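Local coordinates for protein fatty acid synthase 1, isoform A (Drosophila melanogaster, PDB 6FN6) that probably serves as a multifunctional enzyme building long-chain saturated fatty acids from acetyl-CoA and malonyl-CoA with NADPH, this piece being its dehydratase, enoyl reductase and ketoreductase region, at residues I8-L13 / N74-F79; D18-G23 / G146-G151; D27-F32 / A68-K73; P33-M38 / N169-M174; R141-G146 / R188-P193. One frame throughout, in Å; residues are numbered along the deposited sequence.

Interaction 1: I8-L13 / N74-F79; sequences IVEVDL and NAVVKF
Val11 and Val77 form an antiparallel hydrogen-bonded pair, and their side chains run alongside each other in the same direction, with Val11 CG2 3.3 Å from Val77 CG1. Both methyls stand between their own backbone N and carbonyl carbon, which places Val77 CG1 (chi1 55°) beside the neighbouring strand. Val11 CG2 also touches Phe79 CE2 at 3.6 Å, approaching the ring obliquely, while Val77 CG2 lies 4.1 Å above the plane of the Phe79 ring, toward its rim. Straight backbone bonds hold the register: Val9 N donates to Phe79 O and Phe79 N to Val9 O; Val11 N donates to Val77 O, and the bond back from Val77 N to Val11 O is weak. The pair forms one margin of the N-terminal hotdog fold, strand 7-12 being outermost within this chain, and helix 34-48 packs on the face carrying Val9, Val11 and Phe79. There the Phe79 ring meets those of Phe32 and Tyr37; an alanine in its place would probably open a gap beneath Leu40 of the helix and leave Val11 CG2 without its aromatic partner. On the other face, Glu10, its chain extended, brings OE1 to 3.5 Å from Lys78 CE, yet Glu10 OE1 and Lys78 NZ remain 4.1 Å apart, too far for a salt bridge. Leu13 CD1 rests 3.8 Å from Ala75 CB.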
# COMPACT_ATOMS: atom_id res chain seq x y z
N ILE A 8 28.16 -13.23 2.30
CA ILE A 8 28.02 -14.37 1.41
C ILE A 8 28.06 -15.65 2.22
O ILE A 8 28.98 -15.87 3.01
CB ILE A 8 29.12 -14.37 0.33
CG1 ILE A 8 29.21 -13.01 -0.36
CG2 ILE A 8 28.86 -15.48 -0.69
CD1 ILE A 8 27.91 -12.55 -1.01
N VAL A 9 27.05 -16.50 2.03
CA VAL A 9 27.01 -17.80 2.68
C VAL A 9 26.91 -18.87 1.61
O VAL A 9 25.99 -18.85 0.78
CB VAL A 9 25.86 -17.90 3.69
CG1 VAL A 9 25.81 -19.28 4.32
CG2 VAL A 9 26.00 -16.84 4.77
N GLU A 10 27.85 -19.80 1.63
CA GLU A 10 27.91 -20.86 0.63
C GLU A 10 27.52 -22.19 1.27
O GLU A 10 28.07 -22.56 2.31
CB GLU A 10 29.31 -20.93 0.02
CG GLU A 10 29.41 -21.76 -1.25
CD GLU A 10 30.75 -21.60 -1.94
OE1 GLU A 10 31.40 -20.55 -1.75
OE2 GLU A 10 31.15 -22.52 -2.69
N VAL A 11 26.59 -22.90 0.65
CA VAL A 11 26.21 -24.22 1.12
C VAL A 11 26.48 -25.25 0.02
O VAL A 11 26.10 -25.05 -1.14
CB VAL A 11 24.73 -24.27 1.58
CG1 VAL A 11 24.50 -23.27 2.70
CG2 VAL A 11 23.79 -23.99 0.42
N ASP A 12 27.15 -26.33 0.40
CA ASP A 12 27.52 -27.39 -0.53
C ASP A 12 27.06 -28.74 0.00
O ASP A 12 27.54 -29.20 1.04
CB ASP A 12 29.04 -27.39 -0.76
CG ASP A 12 29.48 -28.46 -1.74
OD1 ASP A 12 28.62 -29.00 -2.47
OD2 ASP A 12 30.69 -28.75 -1.80
N LEU A 13 26.14 -29.37 -0.71
CA LEU A 13 25.57 -30.64 -0.27
C LEU A 13 26.59 -31.77 -0.26
O LEU A 13 26.31 -32.86 0.23
CB LEU A 13 24.37 -31.02 -1.14
CG LEU A 13 23.02 -30.41 -0.75
CD1 LEU A 13 23.08 -28.89 -0.73
CD2 LEU A 13 21.92 -30.90 -1.67
N ASN A 74 25.71 -32.00 -6.77
CA ASN A 74 26.90 -31.24 -6.40
C ASN A 74 26.48 -30.02 -5.59
O ASN A 74 26.99 -29.78 -4.50
CB ASN A 74 27.72 -30.85 -7.64
CG ASN A 74 26.88 -30.17 -8.71
OD1 ASN A 74 25.84 -30.68 -9.11
ND2 ASN A 74 27.34 -29.02 -9.18
N ALA A 75 25.53 -29.27 -6.14
CA ALA A 75 24.88 -28.17 -5.43
C ALA A 75 25.83 -27.23 -4.71
O ALA A 75 25.85 -27.19 -3.48
CB ALA A 75 23.88 -28.73 -4.44
N VAL A 76 26.63 -26.48 -5.46
CA VAL A 76 27.36 -25.36 -4.88
C VAL A 76 26.55 -24.10 -5.18
O VAL A 76 26.45 -23.65 -6.32
CB VAL A 76 28.82 -25.29 -5.40
CG1 VAL A 76 28.88 -24.98 -6.90
CG2 VAL A 76 29.61 -24.26 -4.61
N VAL A 77 25.93 -23.55 -4.13
CA VAL A 77 25.05 -22.40 -4.27
C VAL A 77 25.45 -21.33 -3.26
O VAL A 77 25.75 -21.63 -2.11
CB VAL A 77 23.57 -22.80 -4.09
CG1 VAL A 77 23.37 -23.52 -2.77
CG2 VAL A 77 22.66 -21.59 -4.18
N LYS A 78 25.43 -20.08 -3.71
CA LYS A 78 25.87 -18.97 -2.88
C LYS A 78 24.70 -18.07 -2.49
O LYS A 78 23.98 -17.57 -3.35
CB LYS A 78 26.93 -18.16 -3.63
CG LYS A 78 28.16 -18.98 -3.98
CD LYS A 78 29.32 -18.13 -4.47
CE LYS A 78 30.55 -19.00 -4.73
NZ LYS A 78 31.74 -18.22 -5.15
N PHE A 79 24.51 -17.87 -1.18
CA PHE A 79 23.47 -16.97 -0.69
C PHE A 79 24.08 -15.65 -0.21
O PHE A 79 25.04 -15.65 0.56
CB PHE A 79 22.68 -17.62 0.45
CG PHE A 79 21.91 -18.85 0.05
CD1 PHE A 79 20.84 -18.76 -0.82
CD2 PHE A 79 22.26 -20.09 0.55
CE1 PHE A 79 20.13 -19.90 -1.19
CE2 PHE A 79 21.55 -21.22 0.19
CZ PHE A 79 20.49 -21.13 -0.68

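Interaction 2: D18-G23 / G146-G151; sequences DAFLAG and GGIFRG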
# COMPACT_ATOMS: atom_id res chain seq x y z
N ASP A 18 26.04 -29.71 5.42
CA ASP A 18 24.91 -29.29 4.59
C ASP A 18 24.23 -30.48 3.90
O ASP A 18 23.22 -30.30 3.21
CB ASP A 18 25.36 -28.27 3.55
CG ASP A 18 25.90 -27.00 4.18
OD1 ASP A 18 25.34 -26.56 5.21
OD2 ASP A 18 26.89 -26.45 3.65
N ALA A 19 24.77 -31.67 4.11
CA ALA A 19 24.30 -32.87 3.43
C ALA A 19 22.82 -33.14 3.70
O ALA A 19 22.10 -33.59 2.81
CB ALA A 19 25.13 -34.07 3.84
N PHE A 20 22.38 -32.89 4.93
CA PHE A 20 21.00 -33.18 5.33
C PHE A 20 19.95 -32.52 4.42
O PHE A 20 18.83 -33.01 4.30
CB PHE A 20 20.78 -32.72 6.77
CG PHE A 20 20.65 -31.23 6.93
CD1 PHE A 20 21.78 -30.43 6.98
CD2 PHE A 20 19.40 -30.64 7.02
CE1 PHE A 20 21.66 -29.06 7.12
CE2 PHE A 20 19.28 -29.27 7.16
CZ PHE A 20 20.41 -28.48 7.20
N LEU A 21 20.32 -31.41 3.78
CA LEU A 21 19.37 -30.63 2.99
C LEU A 21 18.74 -31.46 1.87
O LEU A 21 17.66 -31.13 1.38
CB LEU A 21 20.07 -29.40 2.40
CG LEU A 21 20.54 -28.34 3.40
CD1 LEU A 21 21.43 -27.32 2.72
CD2 LEU A 21 19.35 -27.66 4.06
N ALA A 22 19.41 -32.52 1.46
CA ALA A 22 18.89 -33.39 0.42
C ALA A 22 17.56 -34.02 0.84
O ALA A 22 16.76 -34.42 0.00
CB ALA A 22 19.90 -34.47 0.07
N GLY A 23 17.34 -34.10 2.15
CA GLY A 23 16.12 -34.66 2.68
C GLY A 23 14.88 -33.86 2.34
O GLY A 23 13.77 -34.39 2.31
N GLY A 146 12.77 -36.85 3.34
CA GLY A 146 13.66 -37.92 3.73
C GLY A 146 14.59 -37.51 4.86
O GLY A 146 14.70 -36.32 5.17
N GLY A 147 15.24 -38.48 5.47
CA GLY A 147 16.16 -38.22 6.56
C GLY A 147 15.52 -37.49 7.73
O GLY A 147 14.41 -37.82 8.15
N ILE A 148 16.23 -36.51 8.27
CA ILE A 148 15.79 -35.82 9.48
C ILE A 148 14.58 -34.93 9.21
O ILE A 148 13.92 -34.47 10.14
CB ILE A 148 16.94 -35.01 10.10
CG1 ILE A 148 17.43 -33.93 9.13
CG2 ILE A 148 18.09 -35.94 10.49
CD1 ILE A 148 18.43 -32.96 9.74
N PHE A 149 14.28 -34.69 7.94
CA PHE A 149 13.10 -33.92 7.58
C PHE A 149 11.83 -34.75 7.77
O PHE A 149 10.72 -34.23 7.65
CB PHE A 149 13.19 -33.42 6.13
CG PHE A 149 14.03 -32.18 5.96
CD1 PHE A 149 13.46 -30.93 6.06
CD2 PHE A 149 15.39 -32.28 5.71
CE1 PHE A 149 14.23 -29.79 5.91
CE2 PHE A 149 16.16 -31.14 5.56
CZ PHE A 149 15.58 -29.90 5.66
N ARG A 150 12.00 -36.04 8.05
CA ARG A 150 10.88 -36.88 8.44
C ARG A 150 10.73 -36.81 9.95
O ARG A 150 10.81 -37.83 10.64
CB ARG A 150 11.08 -38.32 7.96
CG ARG A 150 10.68 -38.55 6.51
CD ARG A 150 11.04 -39.95 6.03
NE ARG A 150 10.29 -40.99 6.74
CZ ARG A 150 9.23 -41.63 6.24
NH1 ARG A 150 8.77 -41.35 5.03
NH2 ARG A 150 8.63 -42.56 6.97
N GLY A 151 10.51 -35.60 10.47
CA GLY A 151 10.55 -35.35 11.90
C GLY A 151 9.22 -35.34 12.62
O GLY A 151 9.18 -35.16 13.84
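Gly146 N donates to Gly23 O at 2.8 Å, approaching in the carbonyl plane on a lone pair, though with a bent N-H angle of 141°. This bond is one of the links between the two halves of the dehydratase's double hotdog, since Gly23 belongs to the N-terminal hotdog region and Gly146 to the C-terminal one. Glycine suits the first position: a beta carbon on Gly23 would point toward the partner loop and run into Gly146 O. Beside the bond, aromatic side chains complete the join. The rings of Phe20 and Phe149 are nearly parallel, with planes 11° apart, but they touch by their rims without stacking, their centroids 6.0 Å apart. Phe20 CG sits between the backbone N and the carbonyl carbon (chi1 75°), which turns the ring toward Phe149 and Ile148. Phe149 also packs against the ring of His24 and the side chain of Asp175, predicted to be the proton acceptor and donor of the dehydration, so this junction borders the probable active site. Ile148 extends its terminal methyl obliquely to the Phe20 ring, placing CD1 3.7 Å from Phe20 CD2. Phe20 O approaches the Phe149 ring edge-on, 3.5 Å from Phe149 CE2.

Interaction 3: D27-F32 / A68-K73; sequences DGRILF and ATILNK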
# COMPACT_ATOMS: atom_id res chain seq x y z
N ASP A 27 8.63 -32.81 -4.97
CA ASP A 27 8.24 -33.11 -6.34
C ASP A 27 9.45 -33.54 -7.17
O ASP A 27 9.62 -33.08 -8.30
CB ASP A 27 7.55 -31.90 -6.97
CG ASP A 27 6.77 -32.25 -8.22
OD1 ASP A 27 6.65 -33.45 -8.53
OD2 ASP A 27 6.26 -31.33 -8.89
N GLY A 28 10.28 -34.41 -6.61
CA GLY A 28 11.40 -34.98 -7.34
C GLY A 28 12.60 -34.08 -7.50
O GLY A 28 13.47 -34.33 -8.33
N ARG A 29 12.67 -33.03 -6.69
CA ARG A 29 13.81 -32.13 -6.72
C ARG A 29 14.13 -31.56 -5.33
O ARG A 29 13.23 -31.39 -4.50
CB ARG A 29 13.56 -30.99 -7.72
CG ARG A 29 12.11 -30.49 -7.75
CD ARG A 29 11.86 -29.47 -8.85
NE ARG A 29 10.44 -29.13 -8.96
CZ ARG A 29 9.83 -28.14 -8.31
NH1 ARG A 29 10.52 -27.35 -7.49
NH2 ARG A 29 8.53 -27.94 -8.48
N ILE A 30 15.41 -31.30 -5.09
CA ILE A 30 15.84 -30.76 -3.80
C ILE A 30 15.56 -29.26 -3.77
O ILE A 30 16.02 -28.51 -4.64
CB ILE A 30 17.34 -31.04 -3.55
CG1 ILE A 30 17.60 -32.55 -3.55
CG2 ILE A 30 17.79 -30.41 -2.23
CD1 ILE A 30 19.08 -32.92 -3.54
N LEU A 31 14.82 -28.82 -2.76
CA LEU A 31 14.53 -27.40 -2.58
C LEU A 31 15.15 -26.88 -1.30
O LEU A 31 15.00 -27.50 -0.24
CB LEU A 31 13.02 -27.16 -2.55
CG LEU A 31 12.34 -26.87 -3.88
CD1 LEU A 31 12.39 -28.11 -4.76
CD2 LEU A 31 10.92 -26.41 -3.66
N PHE A 32 15.83 -25.74 -1.38
CA PHE A 32 16.35 -25.12 -0.18
C PHE A 32 15.15 -24.68 0.65
O PHE A 32 14.35 -23.87 0.20
CB PHE A 32 17.26 -23.94 -0.48
CG PHE A 32 18.10 -23.52 0.70
CD1 PHE A 32 19.18 -24.29 1.09
CD2 PHE A 32 17.78 -22.39 1.43
CE1 PHE A 32 19.95 -23.92 2.17
CE2 PHE A 32 18.55 -22.02 2.52
CZ PHE A 32 19.64 -22.79 2.89
N ALA A 68 11.45 -20.37 -5.29
CA ALA A 68 12.08 -21.58 -4.77
C ALA A 68 13.53 -21.66 -5.22
O ALA A 68 13.88 -21.19 -6.30
CB ALA A 68 11.31 -22.81 -5.22
N THR A 69 14.37 -22.27 -4.39
CA THR A 69 15.76 -22.50 -4.74
C THR A 69 15.98 -23.99 -4.93
O THR A 69 15.85 -24.77 -3.99
CB THR A 69 16.75 -21.98 -3.67
OG1 THR A 69 16.43 -20.62 -3.33
CG2 THR A 69 18.18 -22.05 -4.17
N ILE A 70 16.29 -24.37 -6.16
CA ILE A 70 16.49 -25.77 -6.50
C ILE A 70 17.98 -26.06 -6.41
O ILE A 70 18.81 -25.27 -6.86
CB ILE A 70 15.94 -26.08 -7.90
CG1 ILE A 70 14.41 -25.92 -7.89
CG2 ILE A 70 16.33 -27.49 -8.34
CD1 ILE A 70 13.75 -26.09 -9.25
N LEU A 71 18.33 -27.20 -5.81
CA LEU A 71 19.72 -27.61 -5.70
C LEU A 71 19.92 -28.93 -6.42
O LEU A 71 19.03 -29.79 -6.44
CB LEU A 71 20.13 -27.74 -4.23
CG LEU A 71 19.65 -26.64 -3.28
CD1 LEU A 71 20.11 -26.94 -1.85
CD2 LEU A 71 20.13 -25.27 -3.72
N ASN A 72 21.10 -29.10 -7.03
CA ASN A 72 21.47 -30.35 -7.68
C ASN A 72 22.17 -31.28 -6.70
O ASN A 72 22.06 -31.11 -5.49
CB ASN A 72 22.35 -30.07 -8.90
CG ASN A 72 21.67 -29.18 -9.92
OD1 ASN A 72 22.19 -28.13 -10.29
ND2 ASN A 72 20.50 -29.60 -10.38
N LYS A 73 22.88 -32.29 -7.22
CA LYS A 73 23.63 -33.19 -6.36
C LYS A 73 24.90 -32.51 -5.85
O LYS A 73 25.13 -32.45 -4.64
CB LYS A 73 24.00 -34.47 -7.12
CG LYS A 73 24.83 -35.45 -6.30
CD LYS A 73 24.84 -36.83 -6.93
CE LYS A 73 25.58 -37.83 -6.06
NZ LYS A 73 25.55 -39.20 -6.64
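Ile30 O and Phe32 N each take one backbone bond in this antiparallel pairing of two short, weakly bonded strands. Leu71 N donates to Ile30 O at 2.9 Å, and Phe32 N donates to Thr69 O at 2.8 Å. Leu31 and Ile70 lie between them as a non-hydrogen-bonded pair, where Leu31 CA comes 3.3 Å from Thr69 O and Ile70 CA makes a matching CA-H...O contact with Ile30 O.

Apolar contacts divide between the two faces. With Ile30 and Leu71, the side chains cross at about a right angle, Ile30 CG2 approaching Leu71 CB at 4.1 Å. CG of Phe32 is anti to the backbone N (chi1 -164°), and the ring offers its edge to Leu71, CD1 of Phe32 lying near Leu71 CD1; lower on the same side chain, Phe32 CB packs against Thr69 CB at 3.8 Å. On the face of Leu31 and Ile70, Leu31 CD2 reaches Ala68 CB at 3.9 Å.

One contact mixes polar and apolar groups: the extended chain of Arg29 crosses the end of Ile70, whose CD1 lies 3.9 Å from both Arg29 CD and Arg29 NH1.

Within the N-terminal hotdog region, strand 29-31 runs between strands 70-71 and 24-26, and beyond 24-26 the same small sheet continues to strand 143-145 of the C-terminal hotdog region. Leu31 O accepts a bond from ND1 of His24, the predicted proton acceptor, while the Phe32 ring, just ahead of helix 34-48, meets Tyr37 edge-to-face and packs against Phe79 of strand 76-83.

Interaction 4: P33-M38 / N169-M174; sequences PATGYM and NWISFM
Thr35 OG1 donates to Ile171 O at 3.0 Å, coming in 30° out of the carbonyl plane. The hydroxyl sits between the backbone N and carbonyl carbon of Thr35 (chi1 63°), leaving CG2 to pack 3.8 Å from Met174 CB; the hydroxyl thus meets Ile171 and the methyl Met174, about one turn farther on. Ile171 answers with CG2, which meets Pro33 CG at 3.5 Å, their side chains crossing at about a right angle, and passes 3.9 Å from Gly36 CA. The CA atoms of Gly36 and Ile171 lie 5.3 Å apart.

These contacts join the first turns of two helices, whose axes, over these short segments, approach to 8.4 Å with their directions 133° apart. Asn169 caps the second: its OD1 accepts a straight bond from Ser172 N at 2.7 Å, and Pro33 occupies the N-cap position of the first. Thr35 also lies beside Asp175, the predicted proton donor.

Helices 34-48 and 170-183 thus bring the N- and C-terminal hotdog regions together. Met38, on the facing side, also reaches Met60, Leu63 and Phe65 of strand 58-65; Met174, with Trp170 and Phe173, touches Val239 of strand 239-248.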
# COMPACT_ATOMS: atom_id res chain seq x y z
N PRO A 33 15.03 -25.21 1.88
CA PRO A 33 13.81 -24.96 2.65
C PRO A 33 13.64 -23.50 3.04
O PRO A 33 14.61 -22.80 3.31
CB PRO A 33 13.99 -25.84 3.89
CG PRO A 33 15.46 -25.95 4.04
CD PRO A 33 16.02 -25.99 2.66
N ALA A 34 12.39 -23.06 3.08
CA ALA A 34 12.06 -21.72 3.55
C ALA A 34 12.69 -21.49 4.92
O ALA A 34 13.22 -20.42 5.21
CB ALA A 34 10.55 -21.55 3.61
N THR A 35 12.62 -22.52 5.76
CA THR A 35 13.18 -22.46 7.11
C THR A 35 14.70 -22.42 7.07
O THR A 35 15.35 -22.00 8.03
CB THR A 35 12.73 -23.66 7.94
OG1 THR A 35 13.22 -24.87 7.34
CG2 THR A 35 11.21 -23.72 8.00
N GLY A 36 15.28 -22.86 5.96
CA GLY A 36 16.71 -22.75 5.75
C GLY A 36 17.11 -21.29 5.70
O GLY A 36 18.08 -20.88 6.34
N TYR A 37 16.36 -20.51 4.92
CA TYR A 37 16.60 -19.08 4.80
C TYR A 37 16.50 -18.39 6.15
O TYR A 37 17.36 -17.59 6.51
CB TYR A 37 15.59 -18.45 3.85
CG TYR A 37 15.81 -18.81 2.40
CD1 TYR A 37 16.91 -18.35 1.71
CD2 TYR A 37 14.89 -19.59 1.73
CE1 TYR A 37 17.10 -18.67 0.38
CE2 TYR A 37 15.06 -19.92 0.41
CZ TYR A 37 16.16 -19.46 -0.27
OH TYR A 37 16.31 -19.79 -1.59
N MET A 38 15.44 -18.71 6.88
CA MET A 38 15.19 -18.10 8.18
C MET A 38 16.38 -18.35 9.10
O MET A 38 16.82 -17.45 9.82
CB MET A 38 13.91 -18.65 8.79
CG MET A 38 12.67 -18.43 7.93
SD MET A 38 11.21 -19.30 8.51
CE MET A 38 11.10 -18.71 10.19
N ASN A 169 18.89 -29.63 15.12
CA ASN A 169 18.85 -29.04 13.78
C ASN A 169 17.62 -28.16 13.63
O ASN A 169 16.50 -28.65 13.49
CB ASN A 169 18.86 -30.15 12.72
CG ASN A 169 18.93 -29.60 11.30
OD1 ASN A 169 18.10 -28.79 10.89
ND2 ASN A 169 19.92 -30.05 10.54
N TRP A 170 17.82 -26.84 13.65
CA TRP A 170 16.71 -25.89 13.61
C TRP A 170 16.00 -25.87 12.27
O TRP A 170 14.79 -25.69 12.21
CB TRP A 170 17.21 -24.48 13.95
CG TRP A 170 17.61 -24.32 15.39
CD1 TRP A 170 18.84 -24.54 15.93
CD2 TRP A 170 16.76 -23.93 16.47
NE1 TRP A 170 18.81 -24.29 17.28
CE2 TRP A 170 17.55 -23.92 17.64
CE3 TRP A 170 15.41 -23.58 16.57
CZ2 TRP A 170 17.03 -23.57 18.88
CZ3 TRP A 170 14.90 -23.24 17.80
CH2 TRP A 170 15.70 -23.23 18.94
N ILE A 171 16.75 -26.05 11.18
CA ILE A 171 16.15 -26.03 9.85
C ILE A 171 15.13 -27.15 9.72
O ILE A 171 13.97 -26.91 9.37
CB ILE A 171 17.23 -26.14 8.76
CG1 ILE A 171 18.14 -24.90 8.80
CG2 ILE A 171 16.59 -26.31 7.37
CD1 ILE A 171 19.34 -24.97 7.87
N SER A 172 15.54 -28.38 10.01
CA SER A 172 14.64 -29.52 9.89
C SER A 172 13.46 -29.36 10.83
O SER A 172 12.31 -29.60 10.44
CB SER A 172 15.38 -30.83 10.17
OG SER A 172 15.53 -31.05 11.56
N PHE A 173 13.73 -28.96 12.06
CA PHE A 173 12.69 -28.85 13.07
C PHE A 173 11.62 -27.84 12.67
O PHE A 173 10.43 -28.13 12.72
CB PHE A 173 13.28 -28.47 14.42
CG PHE A 173 12.25 -28.20 15.47
CD1 PHE A 173 11.65 -29.24 16.16
CD2 PHE A 173 11.86 -26.90 15.76
CE1 PHE A 173 10.69 -29.00 17.12
CE2 PHE A 173 10.90 -26.65 16.72
CZ PHE A 173 10.31 -27.70 17.40
N MET A 174 12.05 -26.64 12.29
CA MET A 174 11.11 -25.60 11.90
C MET A 174 10.37 -26.00 10.63
O MET A 174 9.22 -25.63 10.44
CB MET A 174 11.83 -24.26 11.72
CG MET A 174 12.19 -23.58 13.05
SD MET A 174 12.57 -21.82 12.92
CE MET A 174 14.12 -21.85 12.02

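Interaction 5: R141-G146 / R188-P193; sequences RGYDYG and RELYLP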
# COMPACT_ATOMS: atom_id res chain seq x y z
N ARG A 141 0.87 -36.03 -2.06
CA ARG A 141 0.70 -34.63 -2.41
C ARG A 141 1.89 -34.07 -3.21
O ARG A 141 1.77 -33.03 -3.85
CB ARG A 141 0.50 -33.79 -1.16
CG ARG A 141 -0.71 -34.21 -0.33
CD ARG A 141 -1.12 -33.09 0.60
NE ARG A 141 -1.95 -33.55 1.72
CZ ARG A 141 -2.55 -32.74 2.58
NH1 ARG A 141 -2.43 -31.42 2.46
NH2 ARG A 141 -3.28 -33.24 3.56
N GLY A 142 3.02 -34.77 -3.16
CA GLY A 142 4.20 -34.33 -3.88
C GLY A 142 5.44 -34.17 -3.02
O GLY A 142 6.56 -34.08 -3.54
N TYR A 143 5.26 -34.11 -1.70
CA TYR A 143 6.38 -33.97 -0.78
C TYR A 143 7.13 -35.28 -0.64
O TYR A 143 6.57 -36.28 -0.20
CB TYR A 143 5.90 -33.51 0.60
CG TYR A 143 5.04 -32.27 0.60
CD1 TYR A 143 5.62 -31.01 0.66
CD2 TYR A 143 3.66 -32.36 0.55
CE1 TYR A 143 4.84 -29.86 0.67
CE2 TYR A 143 2.87 -31.22 0.55
CZ TYR A 143 3.47 -29.98 0.61
OH TYR A 143 2.68 -28.85 0.62
N ASP A 144 8.41 -35.27 -0.99
CA ASP A 144 9.25 -36.46 -0.89
C ASP A 144 10.29 -36.30 0.20
O ASP A 144 11.49 -36.41 -0.05
CB ASP A 144 9.93 -36.73 -2.23
CG ASP A 144 8.95 -36.77 -3.39
OD1 ASP A 144 8.23 -37.78 -3.52
OD2 ASP A 144 8.89 -35.78 -4.15
N TYR A 145 9.83 -36.08 1.43
CA TYR A 145 10.73 -35.83 2.54
C TYR A 145 11.54 -37.07 2.89
O TYR A 145 11.07 -38.20 2.74
CB TYR A 145 9.95 -35.36 3.78
CG TYR A 145 9.30 -34.00 3.63
CD1 TYR A 145 10.06 -32.87 3.38
CD2 TYR A 145 7.93 -33.85 3.76
CE1 TYR A 145 9.47 -31.62 3.25
CE2 TYR A 145 7.33 -32.61 3.63
CZ TYR A 145 8.10 -31.50 3.37
OH TYR A 145 7.51 -30.27 3.24
N GLY A 146 12.77 -36.85 3.34
CA GLY A 146 13.66 -37.92 3.73
C GLY A 146 14.59 -37.51 4.86
O GLY A 146 14.70 -36.32 5.17
N ARG A 188 -5.66 -31.95 -1.08
CA ARG A 188 -4.48 -32.82 -1.10
C ARG A 188 -3.58 -32.52 -2.29
O ARG A 188 -3.39 -33.36 -3.16
CB ARG A 188 -4.91 -34.28 -1.13
CG ARG A 188 -5.92 -34.66 -0.06
CD ARG A 188 -6.35 -36.11 -0.22
NE ARG A 188 -5.29 -37.05 0.14
CZ ARG A 188 -5.32 -38.35 -0.13
NH1 ARG A 188 -6.36 -38.87 -0.77
NH2 ARG A 188 -4.32 -39.14 0.23
N GLU A 189 -3.03 -31.31 -2.32
CA GLU A 189 -2.15 -30.90 -3.40
C GLU A 189 -0.86 -30.32 -2.83
O GLU A 189 -0.71 -30.18 -1.62
CB GLU A 189 -2.85 -29.87 -4.29
CG GLU A 189 -4.02 -30.41 -5.09
CD GLU A 189 -3.61 -31.50 -6.07
OE1 GLU A 189 -4.48 -32.32 -6.43
OE2 GLU A 189 -2.43 -31.53 -6.47
N LEU A 190 0.08 -29.99 -3.72
CA LEU A 190 1.38 -29.49 -3.29
C LEU A 190 1.31 -28.00 -2.95
O LEU A 190 1.00 -27.18 -3.80
CB LEU A 190 2.43 -29.75 -4.37
CG LEU A 190 3.87 -29.35 -4.03
CD1 LEU A 190 4.39 -30.15 -2.84
CD2 LEU A 190 4.78 -29.54 -5.23
N TYR A 191 1.61 -27.68 -1.69
CA TYR A 191 1.68 -26.30 -1.22
C TYR A 191 3.10 -25.94 -0.81
O TYR A 191 3.78 -26.74 -0.16
CB TYR A 191 0.75 -26.09 -0.02
CG TYR A 191 -0.71 -25.92 -0.35
CD1 TYR A 191 -1.21 -24.70 -0.78
CD2 TYR A 191 -1.60 -26.98 -0.20
CE1 TYR A 191 -2.55 -24.54 -1.07
CE2 TYR A 191 -2.95 -26.83 -0.49
CZ TYR A 191 -3.41 -25.60 -0.92
OH TYR A 191 -4.75 -25.44 -1.21
N LEU A 192 3.53 -24.74 -1.17
CA LEU A 192 4.83 -24.23 -0.74
C LEU A 192 4.65 -22.89 -0.02
O LEU A 192 3.80 -22.09 -0.42
CB LEU A 192 5.77 -24.07 -1.94
CG LEU A 192 6.27 -25.35 -2.60
CD1 LEU A 192 7.02 -25.03 -3.88
CD2 LEU A 192 7.17 -26.13 -1.65
N PRO A 193 5.43 -22.66 1.05
CA PRO A 193 5.28 -21.40 1.80
C PRO A 193 5.44 -20.16 0.94
O PRO A 193 6.33 -20.11 0.09
CB PRO A 193 6.40 -21.48 2.84
CG PRO A 193 6.67 -22.93 3.00
CD PRO A 193 6.44 -23.54 1.65
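Tyr143 and Leu190 make the tight, buried part of this contact. Leu190 CD1 sits over the centre of the Tyr143 ring, 3.6 Å from the centroid, a CH-pi contact only 14° from the ring normal. Leu190 gets there with CG anti to its backbone N (chi1 -176°), which carries the methyl across to the ring, while its CB passes 3.4 Å from Arg141 O. Beyond the ring, Tyr143 OH donates to Tyr191 O at 2.5 Å, using a lone pair of the carbonyl within its plane. The ring is therefore held at its face by a methyl and at its end by a backbone carbonyl; a phenylalanine in place of Tyr143 would probably keep the methyl contact but leave Tyr191 O without this donor.

Between the two parts of the contact, the backbone turns through a Schellman motif: Gly142, with positive phi, ends helix 131-141 and leads into strand 143-145 of the C-terminal hotdog region. At these backbone angles a beta carbon would jam against the carbonyl O of Arg141.

The packing is looser toward Arg188 and Glu189, which are partly exposed, although Arg141 stays buried. Arg188 CA lies over one face of the Arg141 guanidinium, 4.2 Å from CZ of Arg141, and the two side chains cross at about a right angle, their guanidinium planes 81° apart. Glu137 probably eases the proximity of the like charges, its carboxylate forming salt bridges with both Arg141 NE and Arg188 NH2. Arg188 reaches farther, its NH2 hydrogen-bonding to Tyr964 OH in the ketoreductase part of the chain.

In the fold
All five interactions lie in the dehydratase part of the chain, their centres between 11 and 24 Å apart. Interactions 1 and 3 close within the N-terminal hotdog region, with 3 falling between the two segments of 1; interaction 5 lies later, within the C-terminal region. Interactions 2 and 4 span the two regions, joining segments 123 and 131 residues apart, and their centres are only about 11 Å from each other. Strands 29-31 and 143-145 belong to one small sheet, linking interaction 3 to 5, while Gly146 is shared by 2 and 5. Interactions 2, 3 and 4 lie close to the predicted catalytic pair, His24 and Asp175, with 1 and 5 farther off, consistent with an active site formed where the hotdogs meet.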